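Local coordinates for glucan-binding protein C, GbpC (Streptococcus mutans UA159, PDB 5UQZ) that binds glucan at the cell surface and is thought to mediate both sucrose-independent and sucrose-dependent adherence of the bacterium, at residues E59-L64 and G215-M220; L83-R88 and A113-P118; S150-N155 and M199-Y204; S160-E165 and I182-S187. All coordinates share one frame; numbering follows the deposited sequence.

Running from the N terminus, the chain leaves the long helix 3-51 and soon enters interaction 1, where 59-64 meets 215-220 and closes a loop that holds the other three contacts. Interaction 2 shuts a short loop within it, joining the start of helix 85-91 to the segment ahead of strand 122-127. Interaction 3 follows in series, pairing strands 151-160 and 194-204 of the large antiparallel sheet, and interaction 4 is nested in its loop, linking the end of strand 180-184 to the turn after strand 151-160. Interactions 1 and 3 touch through Met220 on Ile201 and Leu64 on Phe203; interactions 2 and 4 stand apart, their centres 21 Å from each other.

Interaction 1: E59-L64 and G215-M220; sequences EKAQGL and GNNAIM
The carboxamide of Gln62 lies along the backbone of Ile219, and its OE1 receives donors from opposite faces of the amide plane: Leu64 N from its own segment on one side and Ile219 N from across on the other. The Ile219 N to Gln62 OE1 bond is 3.1 Å long. In the same amide plane, Gln62 NE2 points at Ile219 O, 2.9 Å away with an N-H...O angle of 165°. The second amide, that of Asn217, sends ND2 almost in its own plane to Ala61 O at 2.9 Å, while its OD1 is held by Asn145. Gln62 thus grips both polar backbone atoms of Ile219, as a neighbouring strand would, at the point where the chain leaving helix 57-60 passes the start of strand 219-222, an outer strand of a three-stranded antiparallel sheet. A bend at chi2 (70°) turns the amide back toward that strand although the CB of Gln62 points away from it. Between these side-chain bonds, Gly63 N donates to Asn217 O over 2.8 Å, in the carbonyl plane and on a lone pair; Leu64 N approaches the same oxygen in a weak, bent bond. Apolar contacts flank the polar strip. Leu64 CD2 rests 3.8 Å from Met220 CG, and Ala61 CB faces Ile219 CD1 more loosely at 4.4 Å.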
loop_
_atom_site.group_PDB
_atom_site.type_symbol
_atom_site.label_atom_id
_atom_site.label_comp_id
_atom_site.label_asym_id
_atom_site.label_seq_id
_atom_site.Cartn_x
_atom_site.Cartn_y
_atom_site.Cartn_z
ATOM N N GLU A 59 -15.070 12.302 -0.076
ATOM C CA GLU A 59 -16.380 12.039 0.492
ATOM C C GLU A 59 -17.508 12.495 -0.440
ATOM O O GLU A 59 -18.485 11.771 -0.659
ATOM C CB GLU A 59 -16.471 12.753 1.850
ATOM C CG GLU A 59 -17.701 12.413 2.640
ATOM C CD GLU A 59 -17.557 12.749 4.109
ATOM O OE1 GLU A 59 -16.446 12.586 4.665
ATOM O OE2 GLU A 59 -18.570 13.164 4.702
ATOM N N LYS A 60 -17.383 13.684 -1.011
ATOM C CA LYS A 60 -18.529 14.285 -1.681
ATOM C C LYS A 60 -18.777 13.715 -3.069
ATOM O O LYS A 60 -19.925 13.780 -3.537
ATOM C CB LYS A 60 -18.361 15.811 -1.716
ATOM C CG LYS A 60 -18.426 16.459 -0.324
ATOM C CD LYS A 60 -18.197 18.014 -0.357
ATOM C CE LYS A 60 -19.324 18.763 -1.065
ATOM N NZ LYS A 60 -20.579 18.687 -0.261
ATOM N N ALA A 61 -17.729 13.270 -3.755
ATOM C CA ALA A 61 -17.878 12.895 -5.150
ATOM C C ALA A 61 -17.875 11.386 -5.346
ATOM O O ALA A 61 -18.053 10.938 -6.479
ATOM C CB ALA A 61 -16.765 13.473 -6.003
ATOM N N GLN A 62 -17.627 10.607 -4.296
ATOM C CA GLN A 62 -17.427 9.171 -4.490
ATOM C C GLN A 62 -18.706 8.466 -4.898
ATOM O O GLN A 62 -19.686 8.417 -4.135
ATOM C CB GLN A 62 -16.885 8.545 -3.202
ATOM C CG GLN A 62 -16.719 7.009 -3.299
ATOM C CD GLN A 62 -15.579 6.662 -4.234
ATOM O OE1 GLN A 62 -15.734 6.780 -5.458
ATOM N NE2 GLN A 62 -14.438 6.212 -3.655
ATOM N N GLY A 63 -18.717 7.879 -6.083
ATOM C CA GLY A 63 -19.778 7.005 -6.534
ATOM C C GLY A 63 -19.325 5.573 -6.733
ATOM O O GLY A 63 -20.160 4.729 -7.092
ATOM N N LEU A 64 -18.042 5.287 -6.549
ATOM C CA LEU A 64 -17.510 3.950 -6.775
ATOM C C LEU A 64 -17.468 3.220 -5.434
ATOM O O LEU A 64 -16.922 3.740 -4.458
ATOM C CB LEU A 64 -16.097 4.033 -7.341
ATOM C CG LEU A 64 -15.446 2.650 -7.598
ATOM C CD1 LEU A 64 -16.118 1.919 -8.741
ATOM C CD2 LEU A 64 -13.957 2.863 -7.936
ATOM N N GLY A 215 -18.417 11.118 -15.379
ATOM C CA GLY A 215 -19.016 11.899 -14.311
ATOM C C GLY A 215 -18.026 12.204 -13.198
ATOM O O GLY A 215 -18.343 12.960 -12.276
ATOM N N ASN A 216 -16.823 11.626 -13.262
ATOM C CA ASN A 216 -15.770 11.952 -12.310
ATOM C C ASN A 216 -16.114 11.541 -10.894
ATOM O O ASN A 216 -15.709 12.182 -9.912
ATOM C CB ASN A 216 -15.311 13.404 -12.403
ATOM C CG ASN A 216 -14.555 13.685 -13.672
ATOM O OD1 ASN A 216 -14.353 12.806 -14.511
ATOM N ND2 ASN A 216 -14.162 14.943 -13.856
ATOM N N ASN A 217 -16.844 10.413 -10.762
ATOM C CA ASN A 217 -17.219 9.907 -9.441
ATOM C C ASN A 217 -16.406 8.685 -9.018
ATOM O O ASN A 217 -16.695 8.113 -7.962
ATOM C CB ASN A 217 -18.714 9.589 -9.388
ATOM C CG ASN A 217 -19.573 10.819 -9.690
ATOM O OD1 ASN A 217 -20.278 10.869 -10.704
ATOM N ND2 ASN A 217 -19.481 11.823 -8.807
ATOM N N ALA A 218 -15.406 8.252 -9.791
ATOM C CA ALA A 218 -14.615 7.094 -9.376
ATOM C C ALA A 218 -13.395 7.605 -8.632
ATOM O O ALA A 218 -12.369 7.926 -9.237
ATOM C CB ALA A 218 -14.231 6.211 -10.566
ATOM N N ILE A 219 -13.464 7.650 -7.301
ATOM C CA ILE A 219 -12.324 8.087 -6.508
ATOM C C ILE A 219 -11.596 6.830 -6.061
ATOM O O ILE A 219 -12.185 5.954 -5.411
ATOM C CB ILE A 219 -12.727 8.970 -5.317
ATOM C CG1 ILE A 219 -13.734 10.069 -5.725
ATOM C CG2 ILE A 219 -11.446 9.599 -4.709
ATOM C CD1 ILE A 219 -13.306 10.947 -6.871
ATOM N N MET A 220 -10.330 6.708 -6.425
ATOM C CA MET A 220 -9.583 5.487 -6.169
ATOM C C MET A 220 -8.348 5.778 -5.330
ATOM O O MET A 220 -7.722 6.840 -5.418
ATOM C CB MET A 220 -9.214 4.824 -7.480
ATOM C CG MET A 220 -10.486 4.421 -8.222
ATOM S SD MET A 220 -10.253 3.295 -9.575
ATOM C CE MET A 220 -9.882 1.816 -8.633
#

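Interaction 2: L83-R88 and A113-P118; sequences LTKEAR and ANPYDP
A capped helix start forms one wall of this contact: Thr84 is the N-cap of helix 85-91, its OG1 accepting from Ala87 N, and Tyr116 of the loop ahead of strand 122-127 reaches in beside this first turn. Coming from above the carbonyl plane, the phenol OH donates across 2.7 Å to Leu83 O, two residues ahead of helix 85-91. Pro115 CG packs near the same carbonyl oxygen. An Asx turn, in which Asn114 OD1 accepts from Tyr116 N, shapes the backbone from which the ring springs. Two basic side chains run past the ring in the direction opposite to its own. Lys85, extended beyond CG, brings CE to 3.6 Å from Tyr116 CD1, and its NZ continues to a salt bridge with Glu120. Arg88 has its CG anti to the backbone N (chi1 -174°) and bends at chi3, which carries the guanidinium to the rim of the phenol. Glu120 also forms a long, weak ion pair with this arginine. Trp123 of strand 122-127 touches Leu83, Arg88 and Tyr116. The guanidinium and ring planes are 63° apart, with Arg88 NH1 in the plane of the ring at its edge, 3.5 Å from Tyr116 CE1.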
loop_
_atom_site.group_PDB
_atom_site.type_symbol
_atom_site.label_atom_id
_atom_site.label_comp_id
_atom_site.label_asym_id
_atom_site.label_seq_id
_atom_site.Cartn_x
_atom_site.Cartn_y
_atom_site.Cartn_z
ATOM N N LEU A 83 4.266 -19.541 -12.930
ATOM C CA LEU A 83 5.103 -20.240 -11.970
ATOM C C LEU A 83 4.473 -21.589 -11.671
ATOM O O LEU A 83 3.294 -21.667 -11.338
ATOM C CB LEU A 83 5.197 -19.381 -10.699
ATOM C CG LEU A 83 6.120 -19.913 -9.619
ATOM C CD1 LEU A 83 7.575 -19.825 -10.053
ATOM C CD2 LEU A 83 5.891 -19.111 -8.298
ATOM N N THR A 84 5.255 -22.655 -11.753
ATOM C CA THR A 84 4.688 -23.967 -11.438
ATOM C C THR A 84 4.286 -24.016 -9.965
ATOM O O THR A 84 4.839 -23.317 -9.110
ATOM C CB THR A 84 5.672 -25.107 -11.741
ATOM O OG1 THR A 84 6.772 -24.997 -10.814
ATOM C CG2 THR A 84 6.115 -25.096 -13.206
ATOM N N LYS A 85 3.299 -24.843 -9.653
ATOM C CA LYS A 85 2.927 -24.969 -8.256
ATOM C C LYS A 85 4.052 -25.543 -7.420
ATOM O O LYS A 85 4.203 -25.162 -6.261
ATOM C CB LYS A 85 1.619 -25.746 -8.074
ATOM C CG LYS A 85 0.408 -24.891 -8.471
ATOM C CD LYS A 85 -0.886 -25.454 -8.002
ATOM C CE LYS A 85 -2.047 -24.495 -8.302
ATOM N NZ LYS A 85 -3.342 -25.052 -7.806
ATOM N N GLU A 86 4.848 -26.468 -7.977
ATOM C CA GLU A 86 6.010 -26.957 -7.236
ATOM C C GLU A 86 6.975 -25.842 -6.881
ATOM O O GLU A 86 7.482 -25.786 -5.763
ATOM C CB GLU A 86 6.719 -28.040 -8.029
ATOM C CG GLU A 86 7.933 -28.577 -7.286
ATOM C CD GLU A 86 8.459 -29.807 -7.942
ATOM O OE1 GLU A 86 8.044 -30.106 -9.075
ATOM O OE2 GLU A 86 9.300 -30.468 -7.316
ATOM N N ALA A 87 7.236 -24.931 -7.822
ATOM C CA ALA A 87 8.135 -23.819 -7.505
ATOM C C ALA A 87 7.508 -22.843 -6.519
ATOM O O ALA A 87 8.203 -22.337 -5.623
ATOM C CB ALA A 87 8.566 -23.121 -8.795
ATOM N N ARG A 88 6.204 -22.562 -6.644
ATOM C CA ARG A 88 5.527 -21.745 -5.648
ATOM C C ARG A 88 5.682 -22.353 -4.253
ATOM O O ARG A 88 6.020 -21.657 -3.292
ATOM C CB ARG A 88 4.057 -21.598 -6.018
ATOM C CG ARG A 88 3.295 -20.610 -5.080
ATOM C CD ARG A 88 1.785 -20.786 -5.132
ATOM N NE ARG A 88 1.393 -22.158 -4.816
ATOM C CZ ARG A 88 0.155 -22.648 -4.921
ATOM N NH1 ARG A 88 -0.856 -21.883 -5.300
ATOM N NH2 ARG A 88 -0.069 -23.920 -4.637
ATOM N N ALA A 113 1.550 -23.373 -19.716
ATOM C CA ALA A 113 0.173 -23.752 -19.445
ATOM C C ALA A 113 -0.187 -23.375 -18.002
ATOM O O ALA A 113 0.430 -23.859 -17.045
ATOM C CB ALA A 113 0.015 -25.258 -19.643
ATOM N N ASN A 114 -1.214 -22.572 -17.845
ATOM C CA ASN A 114 -1.582 -22.091 -16.517
ATOM C C ASN A 114 -1.982 -23.258 -15.606
ATOM O O ASN A 114 -2.956 -23.960 -15.915
ATOM C CB ASN A 114 -2.794 -21.174 -16.679
ATOM C CG ASN A 114 -3.191 -20.485 -15.351
ATOM O OD1 ASN A 114 -2.561 -20.726 -14.301
ATOM N ND2 ASN A 114 -4.191 -19.612 -15.400
ATOM N N PRO A 115 -1.314 -23.476 -14.463
ATOM C CA PRO A 115 -1.732 -24.546 -13.568
ATOM C C PRO A 115 -2.715 -24.075 -12.513
ATOM O O PRO A 115 -3.164 -24.911 -11.713
ATOM C CB PRO A 115 -0.420 -24.954 -12.899
ATOM C CG PRO A 115 0.343 -23.645 -12.786
ATOM C CD PRO A 115 -0.023 -22.847 -14.055
ATOM N N TYR A 116 -3.014 -22.783 -12.415
ATOM C CA TYR A 116 -3.851 -22.225 -11.359
ATOM C C TYR A 116 -5.317 -22.248 -11.786
ATOM O O TYR A 116 -5.671 -21.952 -12.934
ATOM C CB TYR A 116 -3.424 -20.790 -10.994
ATOM C CG TYR A 116 -2.004 -20.753 -10.477
ATOM C CD1 TYR A 116 -1.712 -21.019 -9.133
ATOM C CD2 TYR A 116 -0.938 -20.504 -11.319
ATOM C CE1 TYR A 116 -0.437 -21.088 -8.669
ATOM C CE2 TYR A 116 0.382 -20.564 -10.873
ATOM C CZ TYR A 116 0.616 -20.842 -9.551
ATOM O OH TYR A 116 1.922 -20.956 -9.088
ATOM N N ASP A 117 -6.186 -22.590 -10.851
ATOM C CA ASP A 117 -7.614 -22.523 -11.069
ATOM C C ASP A 117 -8.021 -21.056 -11.227
ATOM O O ASP A 117 -7.384 -20.166 -10.649
ATOM C CB ASP A 117 -8.286 -23.083 -9.825
ATOM C CG ASP A 117 -9.761 -23.308 -10.029
ATOM O OD1 ASP A 117 -10.137 -24.382 -10.541
ATOM O OD2 ASP A 117 -10.573 -22.415 -9.715
ATOM N N PRO A 118 -9.094 -20.772 -11.977
ATOM C CA PRO A 118 -9.544 -19.373 -12.066
ATOM C C PRO A 118 -9.845 -18.738 -10.721
ATOM O O PRO A 118 -9.843 -17.507 -10.590
ATOM C CB PRO A 118 -10.795 -19.462 -12.941
ATOM C CG PRO A 118 -10.578 -20.648 -13.786
ATOM C CD PRO A 118 -9.828 -21.647 -12.901
#

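Interaction 3: S150-N155 and M199-Y204; sequences SKVKIN and MQIIFY
Backbone hydrogen bonds join 151-155 to 199-204 as antiparallel neighbours. Lys153 and Ile202 form a hydrogen-bonded pair with both N...O distances 2.8 Å, and Asn155 with Gln200 is another; non-hydrogen-bonded pairs alternate with them, Ile154 with Ile201 between the two and Val152 with Phe203 beyond Lys153. Apolar packing occupies the face bearing Val152, Ile154, Ile201 and Phe203, where side chains lie side by side. Val152 CG1 meets Ile201 CG2 at 3.8 Å, and Ile154 CG2 is equally close to Met199 CE. Aromatic and charged contacts mark the other face, with both lysines, Asn155, Gln200 and Tyr204. Lys151, bent at chi3 (68°), lays CE over the centre of the Tyr204 ring, 3.6 Å from its centroid, in a CH-pi contact; NZ stands over the same face in a cation-pi interaction, 4.5 Å from the ring centroid. Lys153 CE comes within 3.2 Å of Tyr204 OH. Water adds two bridges: one connects Tyr204 OH with Lys151 NZ, weakly on the lysine side, and the other accepts from Asn155 ND2 and donates to Gln200 OE1. Farther out, Asn155 OD1 bonds Ser133 and Gln200 NE2 bonds Gly309. Strands 132-137 and 312-319 flank the pair in the large antiparallel sheet of the GbpC beta-supersandwich.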
loop_
_atom_site.group_PDB
_atom_site.type_symbol
_atom_site.label_atom_id
_atom_site.label_comp_id
_atom_site.label_asym_id
_atom_site.label_seq_id
_atom_site.Cartn_x
_atom_site.Cartn_y
_atom_site.Cartn_z
ATOM N N SER A 150 -20.492 -6.011 -12.950
ATOM C CA SER A 150 -20.563 -7.450 -13.218
ATOM C C SER A 150 -19.209 -8.065 -13.504
ATOM O O SER A 150 -19.085 -9.300 -13.436
ATOM C CB SER A 150 -21.446 -7.698 -14.436
ATOM O OG SER A 150 -20.821 -7.144 -15.606
ATOM N N LYS A 151 -18.217 -7.263 -13.835
ATOM C CA LYS A 151 -16.956 -7.757 -14.360
ATOM C C LYS A 151 -15.997 -6.592 -14.328
ATOM O O LYS A 151 -16.427 -5.429 -14.434
ATOM C CB LYS A 151 -17.203 -8.230 -15.832
ATOM C CG LYS A 151 -15.988 -8.693 -16.582
ATOM C CD LYS A 151 -16.386 -9.319 -17.905
ATOM C CE LYS A 151 -16.962 -8.371 -18.906
ATOM N NZ LYS A 151 -17.197 -9.100 -20.222
ATOM N N VAL A 152 -14.712 -6.891 -14.212
ATOM C CA VAL A 152 -13.662 -5.889 -14.266
ATOM C C VAL A 152 -12.612 -6.426 -15.225
ATOM O O VAL A 152 -12.254 -7.600 -15.142
ATOM C CB VAL A 152 -13.014 -5.626 -12.873
ATOM C CG1 VAL A 152 -12.038 -4.470 -12.932
ATOM C CG2 VAL A 152 -14.115 -5.363 -11.807
ATOM N N LYS A 153 -12.071 -5.562 -16.086
ATOM C CA LYS A 153 -10.900 -5.920 -16.871
ATOM C C LYS A 153 -9.750 -5.019 -16.456
ATOM O O LYS A 153 -9.930 -3.799 -16.380
ATOM C CB LYS A 153 -11.154 -5.813 -18.380
ATOM C CG LYS A 153 -9.946 -6.229 -19.216
ATOM C CD LYS A 153 -10.304 -6.478 -20.686
ATOM C CE LYS A 153 -10.724 -5.271 -21.442
ATOM N NZ LYS A 153 -10.748 -5.640 -22.903
ATOM N N ILE A 154 -8.596 -5.621 -16.179
ATOM C CA ILE A 154 -7.396 -4.844 -15.895
ATOM C C ILE A 154 -6.313 -5.302 -16.835
ATOM O O ILE A 154 -5.966 -6.496 -16.869
ATOM C CB ILE A 154 -6.954 -4.944 -14.414
ATOM C CG1 ILE A 154 -8.128 -4.630 -13.488
ATOM C CG2 ILE A 154 -5.764 -3.977 -14.196
ATOM C CD1 ILE A 154 -7.775 -4.648 -11.998
ATOM N N ASN A 155 -5.747 -4.351 -17.596
ATOM C CA ASN A 155 -4.578 -4.617 -18.405
ATOM C C ASN A 155 -3.351 -4.158 -17.649
ATOM O O ASN A 155 -3.376 -3.117 -16.990
ATOM C CB ASN A 155 -4.686 -3.827 -19.725
ATOM C CG ASN A 155 -5.791 -4.340 -20.601
ATOM O OD1 ASN A 155 -6.264 -5.470 -20.440
ATOM N ND2 ASN A 155 -6.287 -3.498 -21.483
ATOM N N MET A 199 -1.097 0.285 -16.062
ATOM C CA MET A 199 -2.346 -0.428 -15.871
ATOM C C MET A 199 -3.499 0.398 -16.401
ATOM O O MET A 199 -3.462 1.635 -16.413
ATOM C CB MET A 199 -2.570 -0.847 -14.462
ATOM C CG MET A 199 -2.256 -0.103 -13.347
ATOM S SD MET A 199 -2.289 -1.210 -11.801
ATOM C CE MET A 199 -4.024 -1.626 -11.747
ATOM N N GLN A 200 -4.573 -0.325 -16.749
ATOM C CA GLN A 200 -5.829 0.332 -17.085
ATOM C C GLN A 200 -6.957 -0.556 -16.604
ATOM O O GLN A 200 -6.950 -1.768 -16.876
ATOM C CB GLN A 200 -5.954 0.604 -18.588
ATOM C CG GLN A 200 -7.191 1.387 -18.896
ATOM C CD GLN A 200 -7.319 1.772 -20.386
ATOM O OE1 GLN A 200 -6.629 1.220 -21.245
ATOM N NE2 GLN A 200 -8.217 2.698 -20.672
ATOM N N ILE A 201 -7.935 0.030 -15.906
ATOM C CA ILE A 201 -9.074 -0.697 -15.328
ATOM C C ILE A 201 -10.339 -0.305 -16.060
ATOM O O ILE A 201 -10.605 0.888 -16.267
ATOM C CB ILE A 201 -9.210 -0.324 -13.842
ATOM C CG1 ILE A 201 -7.935 -0.660 -13.056
ATOM C CG2 ILE A 201 -10.436 -1.056 -13.249
ATOM C CD1 ILE A 201 -7.917 -0.044 -11.637
ATOM N N ILE A 202 -11.138 -1.307 -16.436
ATOM C CA ILE A 202 -12.437 -1.065 -17.051
ATOM C C ILE A 202 -13.476 -1.817 -16.214
ATOM O O ILE A 202 -13.308 -3.008 -15.919
ATOM C CB ILE A 202 -12.477 -1.561 -18.513
ATOM C CG1 ILE A 202 -11.463 -0.796 -19.380
ATOM C CG2 ILE A 202 -13.879 -1.370 -19.080
ATOM C CD1 ILE A 202 -11.354 -1.335 -20.763
ATOM N N PHE A 203 -14.532 -1.106 -15.814
ATOM C CA PHE A 203 -15.650 -1.705 -15.098
ATOM C C PHE A 203 -16.790 -1.949 -16.079
ATOM O O PHE A 203 -17.036 -1.134 -16.957
ATOM C CB PHE A 203 -16.133 -0.757 -13.991
ATOM C CG PHE A 203 -15.054 -0.398 -12.986
ATOM C CD1 PHE A 203 -14.652 -1.327 -12.012
ATOM C CD2 PHE A 203 -14.445 0.847 -13.004
ATOM C CE1 PHE A 203 -13.705 -1.005 -11.062
ATOM C CE2 PHE A 203 -13.515 1.176 -12.038
ATOM C CZ PHE A 203 -13.134 0.273 -11.070
ATOM N N TYR A 204 -17.550 -3.031 -15.872
ATOM C CA TYR A 204 -18.664 -3.361 -16.753
ATOM C C TYR A 204 -19.959 -3.423 -15.946
ATOM O O TYR A 204 -19.962 -3.876 -14.788
ATOM C CB TYR A 204 -18.467 -4.754 -17.429
ATOM C CG TYR A 204 -17.258 -4.813 -18.307
ATOM C CD1 TYR A 204 -15.981 -4.979 -17.787
ATOM C CD2 TYR A 204 -17.393 -4.752 -19.696
ATOM C CE1 TYR A 204 -14.872 -5.041 -18.611
ATOM C CE2 TYR A 204 -16.270 -4.854 -20.528
ATOM C CZ TYR A 204 -15.018 -4.991 -19.964
ATOM O OH TYR A 204 -13.895 -5.110 -20.749
HETATM O O HOH W 1 -14.157 -8.200 -21.153
HETATM O O HOH W 2 -4.999 -0.886 -21.823
#

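Interaction 4: S160-E165 and I182-S187; sequences SSTNNE and IGAQTS
Ser187 N donates to Thr162 O in a nearly straight backbone bond of 2.9 Å (N-H...O angle 171°), joining the turn that follows strand 151-160 to the chain just past strand 180-184. Next to it, Thr162 OG1 donates to Gln185 O at 2.8 Å from above the carbonyl plane. A chi1 of 53° sets this hydroxyl between the backbone N and the carbonyl carbon, facing the other segment. Ala184 CB nestles by two hydroxyl oxygens, 3.6 Å from Ser161 OG and 3.7 Å from Thr162 OG1. Ser187 OG sits close over the turn, 3.1 Å from Asn163 CA, while its CB packs against Asn164 ND2, whose hydrogen bond goes to Asn188 OD1. Within 160-165 the backbone is folded by its own side chains: Ser161 OG accepts from Asn163 N in an ST turn, and Asn163 OD1 from Glu165 N in an Asx turn. Ser161 OG also hydrogen-bonds Ser167 O, and Asn163 ND2 bonds Ser167 and Thr102. Thr186 OG1 bonds Leu323 O and Thr325 OG1, at the start of the outer strand 325-329. Hydroxyl and amide side chains thus bond backbone groups in this mostly buried contact, consistent with a loop shaped by directional polar bonds more than by apolar packing.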
loop_
_atom_site.group_PDB
_atom_site.type_symbol
_atom_site.label_atom_id
_atom_site.label_comp_id
_atom_site.label_asym_id
_atom_site.label_seq_id
_atom_site.Cartn_x
_atom_site.Cartn_y
_atom_site.Cartn_z
ATOM N N SER A 160 9.637 -1.849 -17.422
ATOM C CA SER A 160 11.046 -2.000 -17.046
ATOM C C SER A 160 11.117 -2.840 -15.781
ATOM O O SER A 160 10.119 -2.959 -15.042
ATOM C CB SER A 160 11.732 -0.655 -16.837
ATOM O OG SER A 160 11.211 0.035 -15.683
ATOM N N SER A 161 12.303 -3.390 -15.527
ATOM C CA SER A 161 12.553 -4.155 -14.304
ATOM C C SER A 161 13.861 -3.686 -13.663
ATOM O O SER A 161 14.699 -3.026 -14.306
ATOM C CB SER A 161 12.675 -5.645 -14.646
ATOM O OG SER A 161 12.898 -6.363 -13.469
ATOM N N THR A 162 14.048 -4.076 -12.395
ATOM C CA THR A 162 15.310 -3.914 -11.701
ATOM C C THR A 162 16.294 -5.060 -11.971
ATOM O O THR A 162 17.453 -4.955 -11.542
ATOM C CB THR A 162 15.075 -3.744 -10.198
ATOM O OG1 THR A 162 14.269 -4.844 -9.769
ATOM C CG2 THR A 162 14.313 -2.469 -9.905
ATOM N N ASN A 163 15.845 -6.146 -12.621
ATOM C CA ASN A 163 16.784 -7.200 -12.955
ATOM C C ASN A 163 17.326 -6.990 -14.369
ATOM O O ASN A 163 17.022 -5.994 -15.037
ATOM C CB ASN A 163 16.185 -8.589 -12.677
ATOM C CG ASN A 163 15.109 -9.038 -13.680
ATOM O OD1 ASN A 163 15.005 -8.508 -14.806
ATOM N ND2 ASN A 163 14.323 -10.014 -13.280
ATOM N N ASN A 164 18.190 -7.905 -14.809
ATOM C CA ASN A 164 18.804 -7.803 -16.130
ATOM C C ASN A 164 18.186 -8.786 -17.120
ATOM O O ASN A 164 18.802 -9.136 -18.120
ATOM C CB ASN A 164 20.323 -7.942 -16.055
ATOM C CG ASN A 164 20.970 -6.688 -15.490
ATOM O OD1 ASN A 164 20.506 -5.595 -15.767
ATOM N ND2 ASN A 164 22.060 -6.844 -14.755
ATOM N N GLU A 165 16.960 -9.216 -16.860
ATOM C CA GLU A 165 16.274 -10.207 -17.678
ATOM C C GLU A 165 14.971 -9.672 -18.257
ATOM O O GLU A 165 14.235 -10.438 -18.900
ATOM C CB GLU A 165 15.992 -11.473 -16.850
ATOM C CG GLU A 165 17.215 -12.076 -16.154
ATOM C CD GLU A 165 16.837 -13.142 -15.128
ATOM O OE1 GLU A 165 15.921 -13.949 -15.399
ATOM O OE2 GLU A 165 17.451 -13.161 -14.047
ATOM N N ILE A 182 4.351 -7.445 -7.013
ATOM C CA ILE A 182 5.370 -7.648 -8.053
ATOM C C ILE A 182 6.755 -7.387 -7.487
ATOM O O ILE A 182 6.940 -6.529 -6.606
ATOM C CB ILE A 182 5.027 -6.782 -9.287
ATOM C CG1 ILE A 182 5.969 -7.034 -10.443
ATOM C CG2 ILE A 182 4.984 -5.288 -8.968
ATOM C CD1 ILE A 182 5.506 -6.448 -11.774
ATOM N N GLY A 183 7.743 -8.137 -7.982
ATOM C CA GLY A 183 9.100 -7.883 -7.536
ATOM C C GLY A 183 10.118 -8.555 -8.433
ATOM O O GLY A 183 9.788 -9.395 -9.270
ATOM N N ALA A 184 11.386 -8.198 -8.209
ATOM C CA ALA A 184 12.497 -8.771 -8.965
ATOM C C ALA A 184 13.772 -8.513 -8.196
ATOM O O ALA A 184 13.836 -7.633 -7.351
ATOM C CB ALA A 184 12.593 -8.115 -10.331
ATOM N N GLN A 185 14.828 -9.265 -8.550
ATOM C CA GLN A 185 16.151 -8.906 -8.035
ATOM C C GLN A 185 16.502 -7.486 -8.468
ATOM O O GLN A 185 16.056 -7.018 -9.532
ATOM C CB GLN A 185 17.196 -9.900 -8.569
ATOM C CG GLN A 185 18.648 -9.613 -8.137
ATOM C CD GLN A 185 18.831 -9.617 -6.601
ATOM O OE1 GLN A 185 18.420 -8.681 -5.893
ATOM N NE2 GLN A 185 19.545 -10.628 -6.088
ATOM N N THR A 186 17.317 -6.797 -7.647
ATOM C CA THR A 186 17.937 -5.538 -8.060
ATOM C C THR A 186 19.341 -5.900 -8.519
ATOM O O THR A 186 20.255 -6.091 -7.702
ATOM C CB THR A 186 17.973 -4.544 -6.902
ATOM O OG1 THR A 186 16.643 -4.399 -6.373
ATOM C CG2 THR A 186 18.454 -3.169 -7.370
ATOM N N SER A 187 19.501 -6.060 -9.829
ATOM C CA SER A 187 20.720 -6.659 -10.348
ATOM C C SER A 187 21.895 -5.693 -10.390
ATOM O O SER A 187 23.039 -6.155 -10.393
ATOM C CB SER A 187 20.472 -7.185 -11.759
ATOM O OG SER A 187 19.486 -8.198 -11.740
#